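PDB 1U0K: gene product PA4716 from Pseudomonas aeruginosa, which is of unknown function but may act as an isomerase or epimerase of the PhzF type. Local coordinates for residues P73-A83 with W98-L109; T41-F51 with A63-L72. All coordinates share one frame; numbering follows the deposited sequence.

Contact 1. Residues P73-A83 with W98-L109; sequences PFAGHPLLGAA and WTLHLASKSVAL
P73 O lies 2.9 Å from S104 OG, probably as acceptor of a hydrogen bond, though the serine proton has another acceptor within range. OG sits between the backbone N and the carbonyl carbon of S104 (chi1 45°), which swings it from the hairpin turn toward the loop leading into helix 78-90. Next to it, L102 sets CD1 against the backbone, 3.4 Å from F74 C and close to A75 N as well. The methyl of A75 lies alongside K105 CE, while NZ of that lysine hydrogen-bonds to the backbone oxygens of Q124 and T162. Strands pack about helix 78-90, consistent with the diaminopimelate epimerase fold, in which strands form a barrel round a central helix; strands 96-101 and 106-114, a hairpin, form part of that wall. L79 faces the hairpin from the helix and packs against it. Its two methyls part, CD2 sliding past L100 CD1 at 3.6 Å and CD1 meeting V107 CG2 at 3.7 Å. L109 comes from farther along the hairpin and lays CD2 3.4 Å from L79 O, a carbonyl that already accepts the helical N-H of A83; the same methyl also meets L80 CD2 and A83 CB. At the last helical turn of the contact, A83 CA stands over one face of the W98 indole and A83 CB approaches its CD1 at 3.9 Å. The indole NE1 is engaged by S111 OG, and R59 makes a cation-pi contact with the ring.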
loop_
_atom_site.group_PDB
_atom_site.type_symbol
_atom_site.label_atom_id
_atom_site.label_comp_id
_atom_site.label_asym_id
_atom_site.label_seq_id
_atom_site.Cartn_x
_atom_site.Cartn_y
_atom_site.Cartn_z
ATOM N N PRO A 73 -2.136 10.116 16.046
ATOM C CA PRO A 73 -1.633 9.929 17.418
ATOM C C PRO A 73 -2.637 9.338 18.442
ATOM O O PRO A 73 -2.733 9.834 19.558
ATOM C CB PRO A 73 -1.201 11.351 17.805
ATOM C CG PRO A 73 -2.171 12.221 17.082
ATOM C CD PRO A 73 -2.370 11.539 15.740
ATOM N N PHE A 74 -3.328 8.259 18.085
ATOM C CA PHE A 74 -4.332 7.655 18.961
ATOM C C PHE A 74 -4.149 6.154 19.144
ATOM O O PHE A 74 -3.625 5.462 18.260
ATOM C CB PHE A 74 -5.732 7.976 18.421
ATOM C CG PHE A 74 -5.856 9.373 17.889
ATOM C CD1 PHE A 74 -5.727 9.634 16.535
ATOM C CD2 PHE A 74 -6.051 10.438 18.756
ATOM C CE1 PHE A 74 -5.820 10.924 16.052
ATOM C CE2 PHE A 74 -6.147 11.728 18.279
ATOM C CZ PHE A 74 -6.030 11.975 16.928
ATOM N N ALA A 75 -4.590 5.654 20.304
ATOM C CA ALA A 75 -4.470 4.243 20.655
ATOM C C ALA A 75 -4.964 3.353 19.510
ATOM O O ALA A 75 -6.071 3.560 19.013
ATOM C CB ALA A 75 -5.257 3.952 21.939
ATOM N N GLY A 76 -4.131 2.400 19.081
ATOM C CA GLY A 76 -4.469 1.479 17.989
ATOM C C GLY A 76 -3.615 0.215 18.009
ATOM O O GLY A 76 -2.691 0.120 18.822
ATOM N N HIS A 77 -3.887 -0.732 17.099
ATOM C CA HIS A 77 -3.125 -1.991 16.992
ATOM C C HIS A 77 -1.609 -1.903 16.607
ATOM O O HIS A 77 -0.877 -2.868 16.823
ATOM C CB HIS A 77 -3.813 -2.963 16.037
ATOM C CG HIS A 77 -3.702 -2.545 14.614
ATOM N ND1 HIS A 77 -4.463 -1.525 14.085
ATOM C CD2 HIS A 77 -2.858 -2.936 13.635
ATOM C CE1 HIS A 77 -4.105 -1.325 12.831
ATOM N NE2 HIS A 77 -3.132 -2.165 12.535
ATOM N N PRO A 78 -1.119 -0.808 16.028
ATOM C CA PRO A 78 0.339 -0.627 15.971
ATOM C C PRO A 78 0.987 -0.728 17.350
ATOM O O PRO A 78 2.132 -1.151 17.447
ATOM C CB PRO A 78 0.494 0.771 15.382
ATOM C CG PRO A 78 -0.693 0.899 14.510
ATOM C CD PRO A 78 -1.809 0.301 15.339
ATOM N N LEU A 79 0.265 -0.365 18.407
ATOM C CA LEU A 79 0.803 -0.471 19.761
ATOM C C LEU A 79 0.986 -1.933 20.188
ATOM O O LEU A 79 1.974 -2.246 20.842
ATOM C CB LEU A 79 -0.059 0.294 20.782
ATOM C CG LEU A 79 -0.265 1.800 20.582
ATOM C CD1 LEU A 79 -1.108 2.368 21.732
ATOM C CD2 LEU A 79 1.006 2.599 20.487
ATOM N N LEU A 80 0.071 -2.814 19.792
ATOM C CA LEU A 80 0.207 -4.245 20.049
ATOM C C LEU A 80 1.458 -4.807 19.391
ATOM O O LEU A 80 2.200 -5.574 20.007
ATOM C CB LEU A 80 -1.002 -5.009 19.527
ATOM C CG LEU A 80 -2.325 -4.668 20.200
ATOM C CD1 LEU A 80 -3.412 -5.547 19.594
ATOM C CD2 LEU A 80 -2.250 -4.814 21.719
ATOM N N GLY A 81 1.679 -4.424 18.134
ATOM C CA GLY A 81 2.869 -4.850 17.398
ATOM C C GLY A 81 4.143 -4.344 18.044
ATOM O O GLY A 81 5.105 -5.095 18.198
ATOM N N ALA A 82 4.156 -3.076 18.439
ATOM C CA ALA A 82 5.296 -2.527 19.151
ATOM C C ALA A 82 5.604 -3.303 20.440
ATOM O O ALA A 82 6.757 -3.626 20.717
ATOM C CB ALA A 82 5.080 -1.053 19.449
ATOM N N ALA A 83 4.577 -3.629 21.219
ATOM C CA ALA A 83 4.749 -4.390 22.460
ATOM C C ALA A 83 5.412 -5.740 22.195
ATOM O O ALA A 83 6.317 -6.147 22.917
ATOM C CB ALA A 83 3.411 -4.564 23.183
ATOM N N TRP A 98 4.617 -2.725 29.413
ATOM C CA TRP A 98 5.139 -1.618 28.623
ATOM C C TRP A 98 4.222 -0.420 28.763
ATOM O O TRP A 98 3.030 -0.573 29.001
ATOM C CB TRP A 98 5.197 -2.002 27.135
ATOM C CG TRP A 98 5.806 -3.315 26.893
ATOM C CD1 TRP A 98 5.164 -4.490 26.633
ATOM C CD2 TRP A 98 7.204 -3.611 26.893
ATOM N NE1 TRP A 98 6.082 -5.497 26.477
ATOM C CE2 TRP A 98 7.342 -4.985 26.626
ATOM C CE3 TRP A 98 8.360 -2.848 27.087
ATOM C CZ2 TRP A 98 8.588 -5.617 26.566
ATOM C CZ3 TRP A 98 9.596 -3.483 27.035
ATOM C CH2 TRP A 98 9.695 -4.846 26.772
ATOM N N THR A 99 4.776 0.772 28.600
ATOM C CA THR A 99 3.983 1.987 28.492
ATOM C C THR A 99 4.379 2.699 27.220
ATOM O O THR A 99 5.554 3.003 27.013
ATOM C CB THR A 99 4.226 2.900 29.694
ATOM O OG1 THR A 99 3.904 2.189 30.898
ATOM C CG2 THR A 99 3.281 4.101 29.665
ATOM N N LEU A 100 3.409 2.960 26.356
ATOM C CA LEU A 100 3.663 3.718 25.141
ATOM C C LEU A 100 2.969 5.073 25.209
ATOM O O LEU A 100 1.780 5.154 25.480
ATOM C CB LEU A 100 3.226 2.921 23.903
ATOM C CG LEU A 100 3.972 1.603 23.707
ATOM C CD1 LEU A 100 3.415 0.862 22.499
ATOM C CD2 LEU A 100 5.469 1.820 23.556
ATOM N N HIS A 101 3.726 6.131 24.955
ATOM C CA HIS A 101 3.221 7.493 25.071
ATOM C C HIS A 101 2.924 8.061 23.699
ATOM O O HIS A 101 3.818 8.218 22.881
ATOM C CB HIS A 101 4.240 8.375 25.800
ATOM C CG HIS A 101 4.408 8.010 27.237
ATOM N ND1 HIS A 101 3.482 8.349 28.203
ATOM C CD2 HIS A 101 5.380 7.317 27.872
ATOM C CE1 HIS A 101 3.882 7.877 29.372
ATOM N NE2 HIS A 101 5.031 7.248 29.199
ATOM N N LEU A 102 1.649 8.336 23.452
ATOM C CA LEU A 102 1.231 9.121 22.298
ATOM C C LEU A 102 1.042 10.553 22.796
ATOM O O LEU A 102 0.966 10.776 23.997
ATOM C CB LEU A 102 -0.056 8.547 21.706
ATOM C CG LEU A 102 0.087 7.144 21.092
ATOM C CD1 LEU A 102 -1.266 6.462 20.968
ATOM C CD2 LEU A 102 0.786 7.206 19.731
ATOM N N ALA A 103 1.014 11.522 21.893
ATOM C CA ALA A 103 0.874 12.929 22.288
ATOM C C ALA A 103 -0.288 13.122 23.262
ATOM O O ALA A 103 -0.130 13.749 24.316
ATOM C CB ALA A 103 0.671 13.799 21.062
ATOM N N SER A 104 -1.431 12.532 22.909
ATOM C CA SER A 104 -2.700 12.716 23.620
ATOM C C SER A 104 -2.812 11.933 24.925
ATOM O O SER A 104 -3.455 12.402 25.871
ATOM C CB SER A 104 -3.876 12.299 22.725
ATOM O OG SER A 104 -3.604 11.060 22.064
ATOM N N LYS A 105 -2.237 10.729 24.964
ATOM C CA LYS A 105 -2.299 9.898 26.167
ATOM C C LYS A 105 -1.221 8.813 26.263
ATOM O O LYS A 105 -0.484 8.540 25.313
ATOM C CB LYS A 105 -3.687 9.254 26.295
ATOM C CG LYS A 105 -4.060 8.304 25.179
ATOM C CD LYS A 105 -5.491 7.796 25.363
ATOM C CE LYS A 105 -5.613 6.311 25.088
ATOM N NZ LYS A 105 -6.999 5.812 25.332
ATOM N N SER A 106 -1.164 8.212 27.445
ATOM C CA SER A 106 -0.304 7.083 27.768
ATOM C C SER A 106 -1.124 5.787 27.666
ATOM O O SER A 106 -2.294 5.763 28.038
ATOM C CB SER A 106 0.229 7.281 29.192
ATOM O OG SER A 106 0.956 6.162 29.647
ATOM N N VAL A 107 -0.523 4.710 27.161
ATOM C CA VAL A 107 -1.206 3.425 27.036
ATOM C C VAL A 107 -0.381 2.317 27.680
ATOM O O VAL A 107 0.782 2.131 27.357
ATOM C CB VAL A 107 -1.453 3.048 25.557
ATOM C CG1 VAL A 107 -2.206 1.742 25.449
ATOM C CG2 VAL A 107 -2.192 4.162 24.834
ATOM N N ALA A 108 -0.996 1.594 28.603
ATOM C CA ALA A 108 -0.390 0.444 29.241
ATOM C C ALA A 108 -0.629 -0.817 28.409
ATOM O O ALA A 108 -1.749 -1.083 27.965
ATOM C CB ALA A 108 -0.965 0.275 30.651
ATOM N N LEU A 109 0.432 -1.582 28.182
ATOM C CA LEU A 109 0.354 -2.839 27.445
ATOM C C LEU A 109 1.033 -3.960 28.196
ATOM O O LEU A 109 1.876 -3.722 29.053
ATOM C CB LEU A 109 0.999 -2.704 26.063
ATOM C CG LEU A 109 0.299 -1.732 25.114
ATOM C CD1 LEU A 109 1.006 -0.408 25.090
ATOM C CD2 LEU A 109 0.169 -2.333 23.720
#

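Contact 2. Residues T41-F51 with A63-L72; sequences TRELRQFESIF and ARIFTLEEEL
S49 and F66 exchange two backbone hydrogen bonds, as do F51 and R64, making strands 48-54 and 60-67 an antiparallel beta hairpin; the straightest, F66 N to S49 O, has an N-H...O angle of 173°. Packing is close on both faces here. On one, I50 CD1 reaches I65 CG1 and A63 CB, and E48, the predicted active-site residue, extends its chain so that OE2 comes to 3.1 Å from I65 CG2. On the other, the rings of F51 and F66 stand nearly perpendicular in an oblique pair, CE1 of F51 being 3.8 Å from CD1 of F66, and F26 stacks on F51. T41 OG1, which also bonds M37 O, presses on F66 CB at 3.3 Å.

Toward L68 the contact is looser and a water lies between the two segments, giving a proton to F47 O and accepting one from L68 N. L68, partly exposed, still sets its CD1 3.2 Å from Q46 O, while E69 is exposed. The R42 chain, extended from CG to NE, slides past L68 in the opposite direction, and its guanidinium edge grips one oxygen with two nitrogens: L68 O lies 2.9 Å from NE and 3.2 Å from NH2.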
loop_
_atom_site.group_PDB
_atom_site.type_symbol
_atom_site.label_atom_id
_atom_site.label_comp_id
_atom_site.label_asym_id
_atom_site.label_seq_id
_atom_site.Cartn_x
_atom_site.Cartn_y
_atom_site.Cartn_z
ATOM N N THR A 41 6.701 5.785 5.979
ATOM C CA THR A 41 5.394 5.130 6.014
ATOM C C THR A 41 4.921 4.874 4.576
ATOM O O THR A 41 4.425 3.792 4.252
ATOM C CB THR A 41 4.402 6.007 6.798
ATOM O OG1 THR A 41 4.861 6.150 8.156
ATOM C CG2 THR A 41 3.046 5.324 6.920
ATOM N N ARG A 42 5.088 5.871 3.713
ATOM C CA ARG A 42 4.712 5.750 2.303
ATOM C C ARG A 42 5.616 4.764 1.571
ATOM O O ARG A 42 5.172 4.074 0.647
ATOM C CB ARG A 42 4.724 7.120 1.636
ATOM C CG ARG A 42 3.530 7.942 2.043
ATOM C CD ARG A 42 3.663 9.422 1.773
ATOM N NE ARG A 42 2.470 10.097 2.266
ATOM C CZ ARG A 42 2.333 11.414 2.385
ATOM N NH1 ARG A 42 3.316 12.232 2.037
ATOM N NH2 ARG A 42 1.198 11.914 2.852
ATOM N N GLU A 43 6.873 4.684 1.986
ATOM C CA GLU A 43 7.812 3.717 1.417
ATOM C C GLU A 43 7.352 2.280 1.667
ATOM O O GLU A 43 7.316 1.470 0.740
ATOM C CB GLU A 43 9.200 3.909 2.020
ATOM C CG GLU A 43 10.287 3.053 1.402
ATOM C CD GLU A 43 10.632 3.452 -0.007
ATOM O OE1 GLU A 43 11.194 2.607 -0.720
ATOM O OE2 GLU A 43 10.389 4.619 -0.401
ATOM N N LEU A 44 6.994 1.968 2.905
ATOM C CA LEU A 44 6.728 0.589 3.280
ATOM C C LEU A 44 5.309 0.136 2.951
ATOM O O LEU A 44 5.056 -1.063 2.866
ATOM C CB LEU A 44 7.059 0.379 4.752
ATOM C CG LEU A 44 8.531 0.621 5.091
ATOM C CD1 LEU A 44 8.811 0.256 6.534
ATOM C CD2 LEU A 44 9.456 -0.142 4.124
ATOM N N ARG A 45 4.386 1.083 2.764
ATOM C CA ARG A 45 3.021 0.831 2.273
ATOM C C ARG A 45 2.155 -0.068 3.152
ATOM O O ARG A 45 1.100 -0.541 2.723
ATOM C CB ARG A 45 3.063 0.335 0.823
ATOM C CG ARG A 45 3.701 1.352 -0.086
ATOM C CD ARG A 45 4.040 0.810 -1.432
ATOM N NE ARG A 45 2.853 0.438 -2.183
ATOM C CZ ARG A 45 2.189 1.236 -3.001
ATOM N NH1 ARG A 45 2.561 2.498 -3.151
ATOM N NH2 ARG A 45 1.137 0.769 -3.669
ATOM N N GLN A 46 2.569 -0.276 4.397
ATOM C CA GLN A 46 1.697 -0.897 5.371
ATOM C C GLN A 46 0.632 0.130 5.759
ATOM O O GLN A 46 0.899 1.333 5.703
ATOM C CB GLN A 46 2.515 -1.357 6.580
ATOM C CG GLN A 46 3.657 -2.277 6.189
ATOM C CD GLN A 46 3.168 -3.549 5.505
ATOM O OE1 GLN A 46 2.342 -4.270 6.060
ATOM N NE2 GLN A 46 3.671 -3.820 4.293
ATOM N N PHE A 47 -0.553 -0.329 6.110
ATOM C CA PHE A 47 -1.676 0.577 6.379
ATOM C C PHE A 47 -1.250 1.596 7.445
ATOM O O PHE A 47 -1.583 2.772 7.347
ATOM C CB PHE A 47 -2.934 -0.182 6.800
ATOM C CG PHE A 47 -4.211 0.618 6.665
ATOM C CD1 PHE A 47 -5.016 0.499 5.530
ATOM C CD2 PHE A 47 -4.608 1.488 7.668
ATOM C CE1 PHE A 47 -6.201 1.235 5.410
ATOM C CE2 PHE A 47 -5.789 2.235 7.543
ATOM C CZ PHE A 47 -6.575 2.107 6.420
ATOM N N GLU A 48 -0.518 1.129 8.446
ATOM C CA GLU A 48 0.157 2.007 9.403
ATOM C C GLU A 48 1.596 1.565 9.625
ATOM O O GLU A 48 1.910 0.378 9.509
ATOM C CB GLU A 48 -0.590 2.013 10.739
ATOM C CG GLU A 48 -1.936 2.699 10.653
ATOM C CD GLU A 48 -2.689 2.732 11.960
ATOM O OE1 GLU A 48 -3.163 1.677 12.406
ATOM O OE2 GLU A 48 -2.828 3.833 12.534
ATOM N N SER A 49 2.461 2.544 9.880
ATOM C CA SER A 49 3.788 2.322 10.464
ATOM C C SER A 49 3.830 3.018 11.826
ATOM O O SER A 49 3.179 4.036 12.030
ATOM C CB SER A 49 4.915 2.864 9.584
ATOM O OG SER A 49 5.101 2.092 8.404
ATOM N N ILE A 50 4.605 2.455 12.749
ATOM C CA ILE A 50 4.802 3.049 14.070
ATOM C C ILE A 50 6.288 3.240 14.322
ATOM O O ILE A 50 7.111 2.388 13.964
ATOM C CB ILE A 50 4.119 2.201 15.195
ATOM C CG1 ILE A 50 4.385 2.810 16.573
ATOM C CG2 ILE A 50 4.542 0.733 15.145
ATOM C CD1 ILE A 50 3.457 2.325 17.635
ATOM N N PHE A 51 6.608 4.377 14.925
ATOM C CA PHE A 51 7.978 4.831 15.162
ATOM C C PHE A 51 8.154 5.008 16.660
ATOM O O PHE A 51 7.388 5.739 17.277
ATOM C CB PHE A 51 8.227 6.152 14.421
ATOM C CG PHE A 51 8.091 6.031 12.928
ATOM C CD1 PHE A 51 6.837 6.111 12.336
ATOM C CD2 PHE A 51 9.197 5.795 12.119
ATOM C CE1 PHE A 51 6.691 5.949 10.975
ATOM C CE2 PHE A 51 9.042 5.622 10.751
ATOM C CZ PHE A 51 7.785 5.707 10.185
ATOM N N ALA A 63 5.703 7.049 21.052
ATOM C CA ALA A 63 5.335 6.455 19.771
ATOM C C ALA A 63 4.699 7.482 18.850
ATOM O O ALA A 63 4.036 8.421 19.293
ATOM C CB ALA A 63 4.417 5.322 19.992
ATOM N N ARG A 64 4.912 7.288 17.555
ATOM C CA ARG A 64 4.281 8.092 16.527
ATOM C C ARG A 64 3.717 7.101 15.510
ATOM O O ARG A 64 4.435 6.207 15.056
ATOM C CB ARG A 64 5.291 9.018 15.843
ATOM C CG ARG A 64 6.100 9.947 16.752
ATOM C CD ARG A 64 5.360 11.165 17.218
ATOM N NE ARG A 64 4.950 12.074 16.150
ATOM C CZ ARG A 64 5.711 13.000 15.582
ATOM N NH1 ARG A 64 6.985 13.157 15.909
ATOM N NH2 ARG A 64 5.176 13.776 14.652
ATOM N N ILE A 65 2.435 7.245 15.191
ATOM C CA ILE A 65 1.746 6.358 14.257
ATOM C C ILE A 65 1.298 7.141 13.045
ATOM O O ILE A 65 0.698 8.202 13.174
ATOM C CB ILE A 65 0.517 5.691 14.915
ATOM C CG1 ILE A 65 0.918 4.842 16.122
ATOM C CG2 ILE A 65 -0.222 4.845 13.905
ATOM C CD1 ILE A 65 -0.257 4.424 16.992
ATOM N N PHE A 66 1.609 6.621 11.860
ATOM C CA PHE A 66 1.213 7.231 10.608
ATOM C C PHE A 66 0.483 6.252 9.715
ATOM O O PHE A 66 0.852 5.079 9.624
ATOM C CB PHE A 66 2.428 7.721 9.834
ATOM C CG PHE A 66 3.153 8.863 10.481
ATOM C CD1 PHE A 66 4.014 8.640 11.535
ATOM C CD2 PHE A 66 3.000 10.155 9.997
ATOM C CE1 PHE A 66 4.686 9.704 12.118
ATOM C CE2 PHE A 66 3.667 11.219 10.584
ATOM C CZ PHE A 66 4.505 10.990 11.640
ATOM N N THR A 67 -0.533 6.758 9.023
ATOM C CA THR A 67 -1.037 6.099 7.820
ATOM C C THR A 67 -0.339 6.711 6.613
ATOM O O THR A 67 0.453 7.625 6.741
ATOM C CB THR A 67 -2.557 6.253 7.661
ATOM O OG1 THR A 67 -2.862 7.630 7.410
ATOM C CG2 THR A 67 -3.306 5.871 8.901
ATOM N N LEU A 68 -0.672 6.242 5.420
ATOM C CA LEU A 68 -0.102 6.836 4.225
ATOM C C LEU A 68 -0.633 8.250 4.010
ATOM O O LEU A 68 -0.042 9.012 3.256
ATOM C CB LEU A 68 -0.346 5.959 2.988
ATOM C CG LEU A 68 0.794 4.969 2.755
ATOM C CD1 LEU A 68 0.726 3.812 3.718
ATOM C CD2 LEU A 68 0.809 4.460 1.331
ATOM N N GLU A 69 -1.726 8.602 4.684
ATOM C CA GLU A 69 -2.325 9.933 4.537
ATOM C C GLU A 69 -1.795 10.952 5.543
ATOM O O GLU A 69 -1.535 12.106 5.178
ATOM C CB GLU A 69 -3.851 9.830 4.644
ATOM C CG GLU A 69 -4.514 9.304 3.375
ATOM C CD GLU A 69 -4.700 7.799 3.340
ATOM O OE1 GLU A 69 -3.981 7.065 4.057
ATOM O OE2 GLU A 69 -5.580 7.344 2.571
ATOM N N GLU A 70 -1.631 10.540 6.796
ATOM C CA GLU A 70 -1.417 11.495 7.886
ATOM C C GLU A 70 -0.962 10.802 9.166
ATOM O O GLU A 70 -1.059 9.588 9.292
ATOM C CB GLU A 70 -2.741 12.216 8.176
ATOM C CG GLU A 70 -3.805 11.286 8.772
ATOM C CD GLU A 70 -5.229 11.763 8.565
ATOM O OE1 GLU A 70 -6.148 10.902 8.443
ATOM O OE2 GLU A 70 -5.416 12.998 8.537
ATOM N N GLU A 71 -0.533 11.594 10.141
ATOM C CA GLU A 71 -0.300 11.087 11.483
ATOM C C GLU A 71 -1.630 10.856 12.212
ATOM O O GLU A 71 -2.554 11.661 12.088
ATOM C CB GLU A 71 0.584 12.052 12.274
ATOM C CG GLU A 71 1.013 11.451 13.593
ATOM C CD GLU A 71 1.960 12.325 14.379
ATOM O OE1 GLU A 71 2.337 13.405 13.879
ATOM O OE2 GLU A 71 2.325 11.903 15.490
ATOM N N LEU A 72 -1.710 9.759 12.959
ATOM C CA LEU A 72 -2.838 9.410 13.821
ATOM C C LEU A 72 -2.309 9.100 15.221
ATOM O O LEU A 72 -2.050 7.931 15.550
ATOM C CB LEU A 72 -3.561 8.166 13.288
ATOM C CG LEU A 72 -4.405 8.328 12.024
ATOM C CD1 LEU A 72 -5.099 7.024 11.748
ATOM C CD2 LEU A 72 -5.410 9.453 12.149
HETATM O O HOH W 1 -2.570 3.945 5.109
#

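How the contacts relate
The two contacts follow one another along the chain: contact 2 closes at L72 and contact 1 opens at P73, with their centres about 14 Å apart. Strand 60-67 joins them. It pairs antiparallel with strand 48-54 in contact 2 and runs parallel beside strand 96-101 of contact 1, where A63 N lies 2.9 Å from H101 O, a probable hydrogen bond. The chain then passes into helix 78-90, whose P78 and L79 pack on I50 and I65. H77 CE1 and P78 CG, near where the chain enters the helix, both lie against E48 OE1, so the predicted active-site glutamate sits between strand 48-54 and the segment leading into helix 78-90.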